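PDB 4ZTK: cell division protein FtsI/penicillin binding protein 2 from Legionella pneumophila subsp. pneumophila ATCC 43290, which probably catalyses, as a penicillin-binding D,D-transpeptidase, the peptide cross-linking of septal peptidoglycan during cell division. Local coordinates for residues S80-F85 / K153-F158; P84-A89 / V137-V142; A130-I135 / L226-T231; R141-A146 / A177-G182; G265-D270 / Y274-V279. All coordinates share one frame; numbering follows the deposited sequence.

Contact 1 of 5, residues S80-F85 / K153-F158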
# COMPACT_ATOMS: atom_id res chain seq x y z
N SER A 80 -6.52 4.44 -1.05
CA SER A 80 -6.98 3.68 0.11
C SER A 80 -5.91 2.86 0.84
O SER A 80 -6.18 2.30 1.91
CB SER A 80 -8.18 2.80 -0.26
OG SER A 80 -9.28 3.59 -0.69
N THR A 81 -4.69 2.78 0.30
CA THR A 81 -3.61 2.13 1.04
C THR A 81 -3.20 2.95 2.27
O THR A 81 -2.44 2.47 3.11
CB THR A 81 -2.36 1.80 0.16
OG1 THR A 81 -1.78 3.02 -0.34
CG2 THR A 81 -2.75 0.90 -1.00
N ILE A 82 -3.71 4.18 2.37
CA ILE A 82 -3.50 5.00 3.58
C ILE A 82 -4.39 4.53 4.73
O ILE A 82 -4.07 4.76 5.90
CB ILE A 82 -3.78 6.50 3.32
CG1 ILE A 82 -3.20 7.37 4.44
CG2 ILE A 82 -5.29 6.78 3.24
CD1 ILE A 82 -1.73 7.25 4.58
N LYS A 83 -5.51 3.89 4.41
CA LYS A 83 -6.54 3.56 5.39
C LYS A 83 -6.06 2.81 6.65
O LYS A 83 -6.49 3.15 7.75
CB LYS A 83 -7.73 2.83 4.73
CG LYS A 83 -8.65 3.75 3.92
CD LYS A 83 -9.75 2.96 3.22
CE LYS A 83 -10.88 3.87 2.72
NZ LYS A 83 -10.41 4.88 1.73
N PRO A 84 -5.18 1.80 6.49
CA PRO A 84 -4.67 1.12 7.70
C PRO A 84 -3.99 2.07 8.69
O PRO A 84 -4.08 1.84 9.89
CB PRO A 84 -3.64 0.14 7.13
CG PRO A 84 -4.15 -0.18 5.77
CD PRO A 84 -4.74 1.11 5.26
N PHE A 85 -3.33 3.10 8.18
CA PHE A 85 -2.62 4.05 9.04
C PHE A 85 -3.57 5.03 9.73
O PHE A 85 -3.35 5.42 10.88
CB PHE A 85 -1.53 4.78 8.25
CG PHE A 85 -0.54 3.85 7.60
CD1 PHE A 85 0.55 3.38 8.30
CD2 PHE A 85 -0.73 3.44 6.28
CE1 PHE A 85 1.46 2.51 7.70
CE2 PHE A 85 0.18 2.57 5.68
CZ PHE A 85 1.28 2.11 6.39
N LYS A 153 0.12 14.04 13.12
CA LYS A 153 1.30 13.61 13.87
C LYS A 153 1.60 12.13 13.65
O LYS A 153 2.74 11.75 13.35
CB LYS A 153 1.13 13.89 15.36
CG LYS A 153 2.17 13.22 16.24
CD LYS A 153 2.06 13.68 17.68
CE LYS A 153 3.01 12.90 18.58
NZ LYS A 153 2.72 11.43 18.55
N LYS A 154 0.59 11.28 13.82
CA LYS A 154 0.81 9.85 13.73
C LYS A 154 1.16 9.41 12.30
O LYS A 154 2.02 8.55 12.11
CB LYS A 154 -0.38 9.06 14.28
CG LYS A 154 -0.14 7.55 14.37
CD LYS A 154 1.06 7.23 15.25
CE LYS A 154 0.86 7.70 16.68
NZ LYS A 154 2.10 7.53 17.48
N LEU A 155 0.51 10.00 11.30
CA LEU A 155 0.83 9.64 9.92
C LEU A 155 2.22 10.14 9.53
O LEU A 155 2.91 9.49 8.74
CB LEU A 155 -0.24 10.15 8.94
CG LEU A 155 -1.25 9.07 8.53
CD1 LEU A 155 -2.03 8.56 9.74
CD2 LEU A 155 -2.20 9.59 7.45
N THR A 156 2.62 11.27 10.09
CA THR A 156 3.97 11.79 9.86
C THR A 156 4.99 10.80 10.42
O THR A 156 5.99 10.49 9.78
CB THR A 156 4.16 13.19 10.49
OG1 THR A 156 3.39 14.14 9.75
CG2 THR A 156 5.63 13.61 10.48
N GLU A 157 4.70 10.29 11.61
CA GLU A 157 5.55 9.28 12.24
C GLU A 157 5.64 7.98 11.43
O GLU A 157 6.63 7.26 11.54
CB GLU A 157 5.08 9.00 13.66
CG GLU A 157 5.37 10.14 14.62
CD GLU A 157 4.85 9.87 16.02
OE1 GLU A 157 4.95 10.78 16.88
OE2 GLU A 157 4.34 8.76 16.27
N PHE A 158 4.61 7.68 10.65
CA PHE A 158 4.63 6.52 9.76
C PHE A 158 5.40 6.77 8.46
O PHE A 158 5.53 5.87 7.63
CB PHE A 158 3.21 6.07 9.42
CG PHE A 158 2.61 5.11 10.42
CD1 PHE A 158 3.13 3.83 10.57
CD2 PHE A 158 1.53 5.49 11.19
CE1 PHE A 158 2.58 2.95 11.48
CE2 PHE A 158 0.97 4.61 12.11
CZ PHE A 158 1.49 3.34 12.26
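Phe85 turns the CD1–CE1 edge of its ring onto one face of the Phe158 ring, an edge-to-face pair with centroids 4.8 Å apart and planes at 68°. The touching atom is Phe85 CD1, 3.4 Å from Phe158 CG and shifted from the ring centre toward the rim, so a slightly positive C-H edge faces the pi cloud. Setting CG anti to the carbonyl carbon (chi1 -56°) swings the Phe85 ring out of its helix toward Phe158. Its edge also faces the backbone oxygens of Thr81 and Ile82, a suitable surround for aromatic hydrogens.

Leu155 packs beside this pair with its two methyls. CD1 lies 3.6 Å from Phe85 O and 4.1 Å from Phe85 CB, while CD2 sits 3.7 Å from Ile82 CD1. Ile82 holds CG1 anti to its backbone N (chi1 -164°), which brings CD1 to Leu155; the two side chains cross at about a right angle. No hydrogen bond spans the two segments; branched aliphatic chains and flat rings suit so apolar a buried interface.

Phe160 and Tyr196 make further edge-to-face pairs with Phe85, extending the aromatic cluster toward helix 189-200. On the outer side of 153-158, Glu157 draws in both Lys153 and Lys154 by salt bridges. At the other end, Lys83 NZ donates to Ser80 OG at 3.0 Å. Ser80 and Lys83 fit the SxxK motif, consistent with the nucleophile-bearing helix start of the penicillin-binding protein and serine beta-lactamase fold, here next to the hydrophobic packing of helices 83-92 and 148-157.

Contact 2 of 5, residues P84-A89 / V137-V142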
# COMPACT_ATOMS: atom_id res chain seq x y z
N PRO A 84 -5.18 1.80 6.49
CA PRO A 84 -4.67 1.12 7.70
C PRO A 84 -3.99 2.07 8.69
O PRO A 84 -4.08 1.84 9.89
CB PRO A 84 -3.64 0.14 7.13
CG PRO A 84 -4.15 -0.18 5.77
CD PRO A 84 -4.74 1.11 5.26
N PHE A 85 -3.33 3.10 8.18
CA PHE A 85 -2.62 4.05 9.04
C PHE A 85 -3.57 5.03 9.73
O PHE A 85 -3.35 5.42 10.88
CB PHE A 85 -1.53 4.78 8.25
CG PHE A 85 -0.54 3.85 7.60
CD1 PHE A 85 0.55 3.38 8.30
CD2 PHE A 85 -0.73 3.44 6.28
CE1 PHE A 85 1.46 2.51 7.70
CE2 PHE A 85 0.18 2.57 5.68
CZ PHE A 85 1.28 2.11 6.39
N ILE A 86 -4.63 5.42 9.02
CA ILE A 86 -5.70 6.22 9.62
C ILE A 86 -6.30 5.44 10.78
O ILE A 86 -6.47 5.98 11.87
CB ILE A 86 -6.81 6.53 8.60
CG1 ILE A 86 -6.30 7.45 7.49
CG2 ILE A 86 -8.01 7.16 9.29
CD1 ILE A 86 -5.93 8.84 7.97
N ALA A 87 -6.61 4.17 10.54
CA ALA A 87 -7.17 3.31 11.57
C ALA A 87 -6.22 3.14 12.74
O ALA A 87 -6.64 3.18 13.90
CB ALA A 87 -7.54 1.95 10.98
N ALA A 88 -4.94 2.95 12.44
CA ALA A 88 -3.92 2.76 13.47
C ALA A 88 -3.84 3.97 14.39
O ALA A 88 -3.81 3.84 15.61
CB ALA A 88 -2.56 2.48 12.84
N ALA A 89 -3.80 5.15 13.78
CA ALA A 89 -3.74 6.40 14.54
C ALA A 89 -4.94 6.55 15.46
O ALA A 89 -4.80 6.96 16.61
CB ALA A 89 -3.65 7.59 13.59
N VAL A 137 -16.67 6.39 3.51
CA VAL A 137 -17.38 7.24 4.47
C VAL A 137 -17.00 6.90 5.91
O VAL A 137 -16.83 7.80 6.73
CB VAL A 137 -18.91 7.19 4.26
CG1 VAL A 137 -19.65 7.89 5.39
CG2 VAL A 137 -19.28 7.82 2.93
N CYS A 138 -16.82 5.62 6.20
CA CYS A 138 -16.46 5.19 7.55
C CYS A 138 -15.05 5.64 7.95
O CYS A 138 -14.86 6.17 9.04
CB CYS A 138 -16.61 3.68 7.73
SG CYS A 138 -18.33 3.10 7.65
N LEU A 139 -14.08 5.41 7.08
CA LEU A 139 -12.71 5.81 7.38
C LEU A 139 -12.59 7.33 7.48
O LEU A 139 -11.81 7.85 8.29
CB LEU A 139 -11.72 5.26 6.35
CG LEU A 139 -11.03 3.94 6.73
CD1 LEU A 139 -10.20 4.11 7.99
CD2 LEU A 139 -12.06 2.84 6.90
N ILE A 140 -13.36 8.04 6.67
CA ILE A 140 -13.37 9.50 6.74
C ILE A 140 -13.87 9.95 8.11
O ILE A 140 -13.28 10.82 8.74
CB ILE A 140 -14.22 10.13 5.64
CG1 ILE A 140 -13.54 9.99 4.28
CG2 ILE A 140 -14.43 11.59 5.95
CD1 ILE A 140 -14.41 10.45 3.11
N ARG A 141 -14.97 9.34 8.55
CA ARG A 141 -15.53 9.65 9.86
C ARG A 141 -14.51 9.34 10.95
O ARG A 141 -14.32 10.13 11.87
CB ARG A 141 -16.83 8.87 10.08
CG ARG A 141 -17.45 9.08 11.45
CD ARG A 141 -18.92 8.68 11.49
NE ARG A 141 -19.13 7.32 10.99
CZ ARG A 141 -20.29 6.68 11.07
NH1 ARG A 141 -20.41 5.44 10.59
NH2 ARG A 141 -21.34 7.26 11.63
N VAL A 142 -13.84 8.20 10.83
CA VAL A 142 -12.79 7.84 11.78
C VAL A 142 -11.71 8.91 11.84
O VAL A 142 -11.31 9.35 12.91
CB VAL A 142 -12.18 6.47 11.41
CG1 VAL A 142 -10.85 6.26 12.12
CG2 VAL A 142 -13.15 5.35 11.75
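Ile86 reaches across to the helix 137-142 with its CG2 branch, the one held anti to the backbone N, while CG1 lies beside that N (chi1 -66°) and runs on to other neighbours. The single methyl CG2 meets both partners: Leu139 CD1 at 4.0 Å and Val142 CG1 at 4.1 Å, with Leu139 O also 4.0 Å away. Val142 answers with its CG1 methyl. Leu139 departs from a staggered rotamer, its chi1 of -95° bringing CD1 toward Ile86 although its CB bond does not point there; CD1 also comes within 4.4 Å of Ala87 N.

These are two helices of the all-helical part of the transpeptidase domain, and their axes run 39° from parallel at 9.8 Å. Beta-branched Ile86 and Val142 present methyls close to the backbone and bridge that gap, while Ala87 keeps its stretch of helix slim where Val142 comes nearest by CA position. No hydrogen bond crosses the interface; the backbone atoms that come near are met by methyls. Other helices close round the same side chains: Leu155 and Ile151 on Ile86, Leu127 on both Ala87 and Val142, and Ala130 on Leu139.

Contact 3 of 5, residues A130-I135 / L226-T231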
# COMPACT_ATOMS: atom_id res chain seq x y z
N ALA A 130 -14.84 -2.01 7.68
CA ALA A 130 -14.61 -0.83 6.85
C ALA A 130 -13.25 -0.89 6.16
O ALA A 130 -13.11 -0.46 5.02
CB ALA A 130 -14.74 0.45 7.68
N ILE A 131 -12.25 -1.44 6.84
CA ILE A 131 -10.94 -1.67 6.22
C ILE A 131 -11.04 -2.77 5.15
O ILE A 131 -10.54 -2.60 4.03
CB ILE A 131 -9.87 -2.06 7.25
CG1 ILE A 131 -9.53 -0.87 8.17
CG2 ILE A 131 -8.60 -2.56 6.56
CD1 ILE A 131 -8.81 0.28 7.46
N ALA A 132 -11.68 -3.87 5.50
CA ALA A 132 -11.81 -5.03 4.61
C ALA A 132 -12.54 -4.69 3.31
O ALA A 132 -12.10 -5.06 2.22
CB ALA A 132 -12.54 -6.18 5.33
N LYS A 133 -13.65 -3.98 3.42
CA LYS A 133 -14.43 -3.61 2.25
C LYS A 133 -14.00 -2.26 1.69
O LYS A 133 -14.48 -1.84 0.64
CB LYS A 133 -15.92 -3.61 2.59
CG LYS A 133 -16.50 -5.01 2.71
CD LYS A 133 -17.44 -5.14 3.89
CE LYS A 133 -18.72 -4.35 3.69
NZ LYS A 133 -19.59 -4.94 2.63
N SER A 134 -13.09 -1.59 2.40
CA SER A 134 -12.57 -0.29 2.00
C SER A 134 -13.69 0.76 1.89
O SER A 134 -13.86 1.40 0.85
CB SER A 134 -11.79 -0.39 0.70
OG SER A 134 -10.87 0.68 0.57
N ILE A 135 -14.42 0.94 2.98
CA ILE A 135 -15.57 1.84 3.01
C ILE A 135 -15.14 3.28 3.33
O ILE A 135 -14.77 3.60 4.46
CB ILE A 135 -16.62 1.36 4.03
CG1 ILE A 135 -16.99 -0.09 3.73
CG2 ILE A 135 -17.85 2.27 4.01
CD1 ILE A 135 -18.16 -0.60 4.55
N LEU A 226 -5.77 -6.29 8.47
CA LEU A 226 -5.15 -6.47 7.16
C LEU A 226 -5.24 -7.92 6.65
O LEU A 226 -5.34 -8.15 5.45
CB LEU A 226 -3.70 -6.01 7.18
CG LEU A 226 -3.54 -4.49 7.19
CD1 LEU A 226 -2.07 -4.12 7.31
CD2 LEU A 226 -4.15 -3.90 5.94
N GLU A 227 -5.18 -8.88 7.57
CA GLU A 227 -5.39 -10.29 7.20
C GLU A 227 -6.83 -10.51 6.77
O GLU A 227 -7.10 -11.23 5.80
CB GLU A 227 -5.08 -11.21 8.38
CG GLU A 227 -3.62 -11.43 8.66
CD GLU A 227 -3.39 -12.54 9.67
OE1 GLU A 227 -2.69 -12.29 10.68
OE2 GLU A 227 -3.89 -13.67 9.46
N ASN A 228 -7.75 -9.89 7.50
CA ASN A 228 -9.16 -10.00 7.21
C ASN A 228 -9.53 -9.29 5.91
O ASN A 228 -10.43 -9.73 5.19
CB ASN A 228 -9.98 -9.43 8.36
CG ASN A 228 -11.46 -9.66 8.19
OD1 ASN A 228 -11.92 -10.80 8.15
ND2 ASN A 228 -12.22 -8.58 8.08
N ALA A 229 -8.83 -8.20 5.61
CA ALA A 229 -9.02 -7.49 4.35
C ALA A 229 -8.67 -8.37 3.15
O ALA A 229 -9.18 -8.17 2.04
CB ALA A 229 -8.19 -6.22 4.32
N VAL A 230 -7.80 -9.35 3.36
CA VAL A 230 -7.40 -10.26 2.30
C VAL A 230 -8.31 -11.49 2.23
O VAL A 230 -8.83 -11.82 1.18
CB VAL A 230 -5.92 -10.70 2.43
CG1 VAL A 230 -5.62 -11.85 1.46
CG2 VAL A 230 -4.98 -9.52 2.18
N THR A 231 -8.51 -12.17 3.36
CA THR A 231 -9.32 -13.38 3.34
C THR A 231 -10.80 -13.08 3.11
O THR A 231 -11.51 -13.88 2.51
CB THR A 231 -9.16 -14.19 4.64
OG1 THR A 231 -9.87 -13.56 5.71
CG2 THR A 231 -7.70 -14.31 5.02
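Asn228 supplies the flat group of this contact, a side-chain amide approached by the methyl of Ala132 near its rim rather than over the centre of a face. With CG anti to the backbone N (chi1 -173°), the amide reaches forward alongside the opposing helix. Across these two segments it makes no hydrogen bond and meets Ala132 by packing alone.

The heart of the contact is backbone against backbone. Ala132 CA stands 3.7 Å from Ala229 CA, and each methyl lies against the other residue's alpha carbon: Ala132 CB is 3.9 Å from Ala229 CA, and Ala229 CB is 3.8 Å from Ala132 CA. Only very small side chains permit helices to meet so intimately, which is why alanine suits both places. Ile131 widens the patch, its CG2 lying 4.3 Å from Ala229 CB.

Just beyond, the chain leaves the helix through a Schellman motif at Ser134: Ile135 N bonds to Ala130 O at 2.8 Å, and Ser134 N makes a weak bond to Ile131 O. Ser134, with positive phi (59°), is its C-prime residue. The sequence Ser134, Ile135, Asn136 fits the SxN motif of penicillin-binding proteins, and Ile135 is at the N-cap position of the following helix. The turn presents Ser134 OG to Lys248 NZ, a hydrogen bond, and to a buffer molecule, probably from crystallisation.

A backbone bond of Ala132 with Thr234 adds to the join; Ala229 bonds to Gly235 just past its own helix, and Leu226 to Gly247 on strand 246-253.

Contact 4 of 5, residues R141-A146 / A177-G182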
# COMPACT_ATOMS: atom_id res chain seq x y z
N ARG A 141 -14.97 9.34 8.55
CA ARG A 141 -15.53 9.65 9.86
C ARG A 141 -14.51 9.34 10.95
O ARG A 141 -14.32 10.13 11.87
CB ARG A 141 -16.83 8.87 10.08
CG ARG A 141 -17.45 9.08 11.45
CD ARG A 141 -18.92 8.68 11.49
NE ARG A 141 -19.13 7.32 10.99
CZ ARG A 141 -20.29 6.68 11.07
NH1 ARG A 141 -20.41 5.44 10.59
NH2 ARG A 141 -21.34 7.26 11.63
N VAL A 142 -13.84 8.20 10.83
CA VAL A 142 -12.79 7.84 11.78
C VAL A 142 -11.71 8.91 11.84
O VAL A 142 -11.31 9.35 12.91
CB VAL A 142 -12.18 6.47 11.41
CG1 VAL A 142 -10.85 6.26 12.12
CG2 VAL A 142 -13.15 5.35 11.75
N SER A 143 -11.26 9.36 10.66
CA SER A 143 -10.25 10.41 10.57
C SER A 143 -10.71 11.72 11.19
O SER A 143 -9.98 12.35 11.95
CB SER A 143 -9.85 10.63 9.11
OG SER A 143 -8.84 11.61 9.00
N GLN A 144 -11.94 12.13 10.86
CA GLN A 144 -12.46 13.40 11.35
C GLN A 144 -12.67 13.39 12.86
O GLN A 144 -12.45 14.40 13.53
CB GLN A 144 -13.76 13.77 10.63
CG GLN A 144 -13.55 14.11 9.17
CD GLN A 144 -14.84 14.32 8.43
OE1 GLN A 144 -15.88 13.76 8.79
NE2 GLN A 144 -14.79 15.13 7.38
N GLU A 145 -13.09 12.25 13.40
CA GLU A 145 -13.30 12.15 14.84
C GLU A 145 -11.98 12.07 15.61
O GLU A 145 -11.91 12.49 16.76
CB GLU A 145 -14.21 10.96 15.16
CG GLU A 145 -15.63 11.14 14.60
CD GLU A 145 -16.57 10.01 14.97
OE1 GLU A 145 -16.13 9.07 15.66
OE2 GLU A 145 -17.75 10.07 14.56
N ALA A 146 -10.94 11.54 14.97
CA ALA A 146 -9.63 11.45 15.60
C ALA A 146 -9.03 12.84 15.77
O ALA A 146 -8.42 13.15 16.80
CB ALA A 146 -8.69 10.56 14.78
N ALA A 177 -10.82 14.42 5.65
CA ALA A 177 -11.54 13.58 4.70
C ALA A 177 -10.61 13.20 3.55
O ALA A 177 -10.58 12.04 3.13
CB ALA A 177 -12.77 14.31 4.18
N MSE A 178 -9.86 14.17 3.06
CA MSE A 178 -8.91 13.93 1.98
C MSE A 178 -7.81 12.99 2.43
O MSE A 178 -7.36 12.14 1.67
CB MSE A 178 -8.30 15.25 1.50
CG MSE A 178 -9.30 16.19 0.84
SE MSE A 178 -8.49 17.89 0.33
CE MSE A 178 -7.38 17.27 -1.15
N ALA A 179 -7.37 13.15 3.68
CA ALA A 179 -6.35 12.27 4.26
C ALA A 179 -6.82 10.82 4.27
O ALA A 179 -6.07 9.92 3.90
CB ALA A 179 -6.02 12.72 5.67
N ALA A 180 -8.06 10.60 4.68
CA ALA A 180 -8.61 9.25 4.78
C ALA A 180 -8.72 8.60 3.41
O ALA A 180 -8.67 7.38 3.29
CB ALA A 180 -9.96 9.27 5.48
N LEU A 181 -8.87 9.43 2.38
CA LEU A 181 -8.94 8.93 1.01
C LEU A 181 -7.56 8.84 0.38
O LEU A 181 -7.40 8.32 -0.72
CB LEU A 181 -9.84 9.83 0.17
CG LEU A 181 -11.28 9.84 0.67
CD1 LEU A 181 -12.13 10.71 -0.21
CD2 LEU A 181 -11.82 8.42 0.70
N GLY A 182 -6.54 9.33 1.09
CA GLY A 182 -5.19 9.34 0.57
C GLY A 182 -5.09 10.26 -0.63
O GLY A 182 -4.30 10.03 -1.54
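Ser143 is the first residue of 141-146 to meet the other helix, its CB resting 3.9 Å from Ala180 CB. OG stands anti to the backbone N (chi1 -178°), passing about 4.5 Å from Ala179 CB on its way to Leu176 O, which it hydrogen-bonds. A small side chain with one hydroxyl suits this buried place: its carbon packs like alanine, while the oxygen has a backbone partner on the neighbouring helix.

Gln144 comes next. It stretches out beyond CG (chi2 173°) so that its amide end passes along the helix 177-181; NE2 lies 3.9 Å from Ala177 CB and donates a hydrogen bond to Asp173 O, one turn earlier. Two neighbouring side chains thus satisfy backbone carbonyls of one helix, joining helix 136-146 to helix 172-181 in the helical part of the transpeptidase fold. The axes pass at 8.4 Å with their directions 133° apart, a close approach made possible by the alanines Ala177, Ala179 and Ala180.

In 177-182, Gly182 is the first residue to leave helical angles, in a Schellman motif. Glycine adopts the required positive phi at little cost, and Gly182 N bonds to Ala179 O at 2.9 Å.

Contact 5 of 5, residues G265-D270 / Y274-V279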
# COMPACT_ATOMS: atom_id res chain seq x y z
N GLY A 265 1.27 -4.89 1.02
CA GLY A 265 1.12 -5.87 2.07
C GLY A 265 2.42 -6.53 2.51
O GLY A 265 3.51 -6.10 2.13
N TYR A 266 2.29 -7.58 3.31
CA TYR A 266 3.45 -8.28 3.82
C TYR A 266 3.10 -9.73 4.16
O TYR A 266 1.93 -10.05 4.38
CB TYR A 266 4.05 -7.55 5.02
CG TYR A 266 3.07 -7.27 6.14
CD1 TYR A 266 2.79 -8.23 7.10
CD2 TYR A 266 2.43 -6.04 6.24
CE1 TYR A 266 1.90 -7.99 8.12
CE2 TYR A 266 1.54 -5.78 7.27
CZ TYR A 266 1.28 -6.76 8.20
OH TYR A 266 0.39 -6.52 9.23
N VAL A 267 4.11 -10.59 4.19
CA VAL A 267 3.88 -12.03 4.24
C VAL A 267 5.11 -12.75 4.81
O VAL A 267 6.24 -12.33 4.54
CB VAL A 267 3.54 -12.58 2.82
CG1 VAL A 267 4.73 -12.43 1.88
CG2 VAL A 267 3.10 -14.02 2.88
N PRO A 268 4.91 -13.79 5.64
CA PRO A 268 3.65 -14.21 6.27
C PRO A 268 3.21 -13.17 7.29
O PRO A 268 4.06 -12.53 7.89
CB PRO A 268 4.02 -15.52 6.98
CG PRO A 268 5.29 -15.98 6.32
CD PRO A 268 6.01 -14.71 5.97
N ALA A 269 1.90 -12.99 7.48
CA ALA A 269 1.42 -11.93 8.36
C ALA A 269 1.89 -12.10 9.80
O ALA A 269 2.23 -11.12 10.47
CB ALA A 269 -0.10 -11.85 8.31
N ASP A 270 1.93 -13.34 10.27
CA ASP A 270 2.26 -13.65 11.66
C ASP A 270 3.73 -13.41 12.00
O ASP A 270 4.08 -13.19 13.16
CB ASP A 270 1.87 -15.09 12.00
CG ASP A 270 2.41 -16.10 11.00
OD1 ASP A 270 2.85 -17.18 11.43
OD2 ASP A 270 2.38 -15.81 9.79
N TYR A 274 8.66 -10.63 3.95
CA TYR A 274 8.75 -9.67 2.86
C TYR A 274 7.64 -8.64 2.94
O TYR A 274 6.51 -8.95 3.30
CB TYR A 274 8.69 -10.38 1.50
CG TYR A 274 9.70 -11.49 1.33
CD1 TYR A 274 11.03 -11.20 1.08
CD2 TYR A 274 9.32 -12.82 1.43
CE1 TYR A 274 11.97 -12.21 0.93
CE2 TYR A 274 10.24 -13.83 1.27
CZ TYR A 274 11.56 -13.53 1.02
OH TYR A 274 12.48 -14.54 0.88
N VAL A 275 7.97 -7.40 2.59
CA VAL A 275 6.97 -6.38 2.38
C VAL A 275 6.91 -6.17 0.88
O VAL A 275 7.94 -6.08 0.22
CB VAL A 275 7.35 -5.05 3.06
CG1 VAL A 275 6.17 -4.08 3.02
CG2 VAL A 275 7.79 -5.30 4.50
N LEU A 276 5.70 -6.10 0.33
CA LEU A 276 5.54 -5.95 -1.12
C LEU A 276 4.58 -4.83 -1.45
O LEU A 276 3.60 -4.61 -0.74
CB LEU A 276 5.02 -7.24 -1.75
CG LEU A 276 5.73 -8.57 -1.52
CD1 LEU A 276 5.33 -9.19 -0.18
CD2 LEU A 276 5.42 -9.52 -2.65
N LEU A 277 4.87 -4.14 -2.54
CA LEU A 277 4.00 -3.10 -3.08
C LEU A 277 3.93 -3.29 -4.59
O LEU A 277 4.97 -3.38 -5.26
CB LEU A 277 4.53 -1.71 -2.74
CG LEU A 277 3.79 -0.51 -3.34
CD1 LEU A 277 2.30 -0.56 -3.00
CD2 LEU A 277 4.40 0.80 -2.86
N VAL A 278 2.72 -3.36 -5.11
CA VAL A 278 2.49 -3.50 -6.54
C VAL A 278 1.64 -2.34 -7.03
O VAL A 278 0.60 -2.04 -6.43
CB VAL A 278 1.75 -4.81 -6.88
CG1 VAL A 278 1.41 -4.87 -8.35
CG2 VAL A 278 2.58 -6.03 -6.47
N VAL A 279 2.08 -1.68 -8.09
CA VAL A 279 1.29 -0.62 -8.70
C VAL A 279 1.23 -0.81 -10.20
O VAL A 279 2.26 -0.95 -10.86
CB VAL A 279 1.85 0.79 -8.37
CG1 VAL A 279 1.08 1.87 -9.14
CG2 VAL A 279 1.79 1.05 -6.88
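Gly265 with Leu276 and Val267 with Tyr274 are antiparallel hydrogen-bonded pairs on either side of the non-hydrogen-bonded pair Tyr266 with Val275, each closed by two bonds: Gly265 N to Leu276 O at 2.9 Å and Leu276 N to Gly265 O at 2.8 Å, then Val267 N to Tyr274 O and Tyr274 N to Val267 O, both 3.0 Å.

On one face Val267 CG1 packs 3.9 Å from Leu276 CD1. Val267 CG1 sits between its own backbone N and carbonyl carbon (chi1 65°), which turns it along the sheet toward Leu276. Gly265 adds no side chain here, and helix 295-310 covers the face through Phe303 and Val306 on Leu276.

On the other face Tyr266 CB lies 4.4 Å from Val275 CG2, and Tyr266 CA adds a CA-H...O contact, 3.2 Å from Tyr274 O. Its chi1 of 54° lifts the ring away from strand 274-279, and the hydroxyl hydrogen-bonds to Asn223 OD1; Ala269 O meets the ring at its edge, in plane. Val275 packs against Ile193 and Ala200 of helix 189-200, a place for which a compact beta-branched residue is well suited.

The pairs belong to a beta hairpin of the central antiparallel sheet, and just beyond Val267 a cis peptide before Pro268 takes the chain out of the strand. With the backbone polar atoms of the outer pairs bonded to each other, the strands can lie buried between helices while largely apolar side chains pack both faces, the Tyr266 hydroxyl being met by Asn223.

Contacts 1 and 2 share Pro84 and Phe85 on helix 83-92, with centres about 9 Å apart, and Leu155 CD2 of contact 1 meets Ile86 CD1 of contact 2 at 3.8 Å. Contact 4 continues contact 2 along helix 136-146, their centres about 6 Å apart. The probable active site lies where contacts 1 and 3 meet: Ser80 CB is 3.5 Å from Ser134 OG, and both serines neighbour Lys248 on strand 246-253, consistent with a catalytic cleft between the helical region and the sheet, as in relatives of this fold. Contact 5 belongs to the sheet, its centre about 24 Å from that of contact 4; contact 3 reaches it through Leu226 CD1, 3.9 Å from Tyr266 OH.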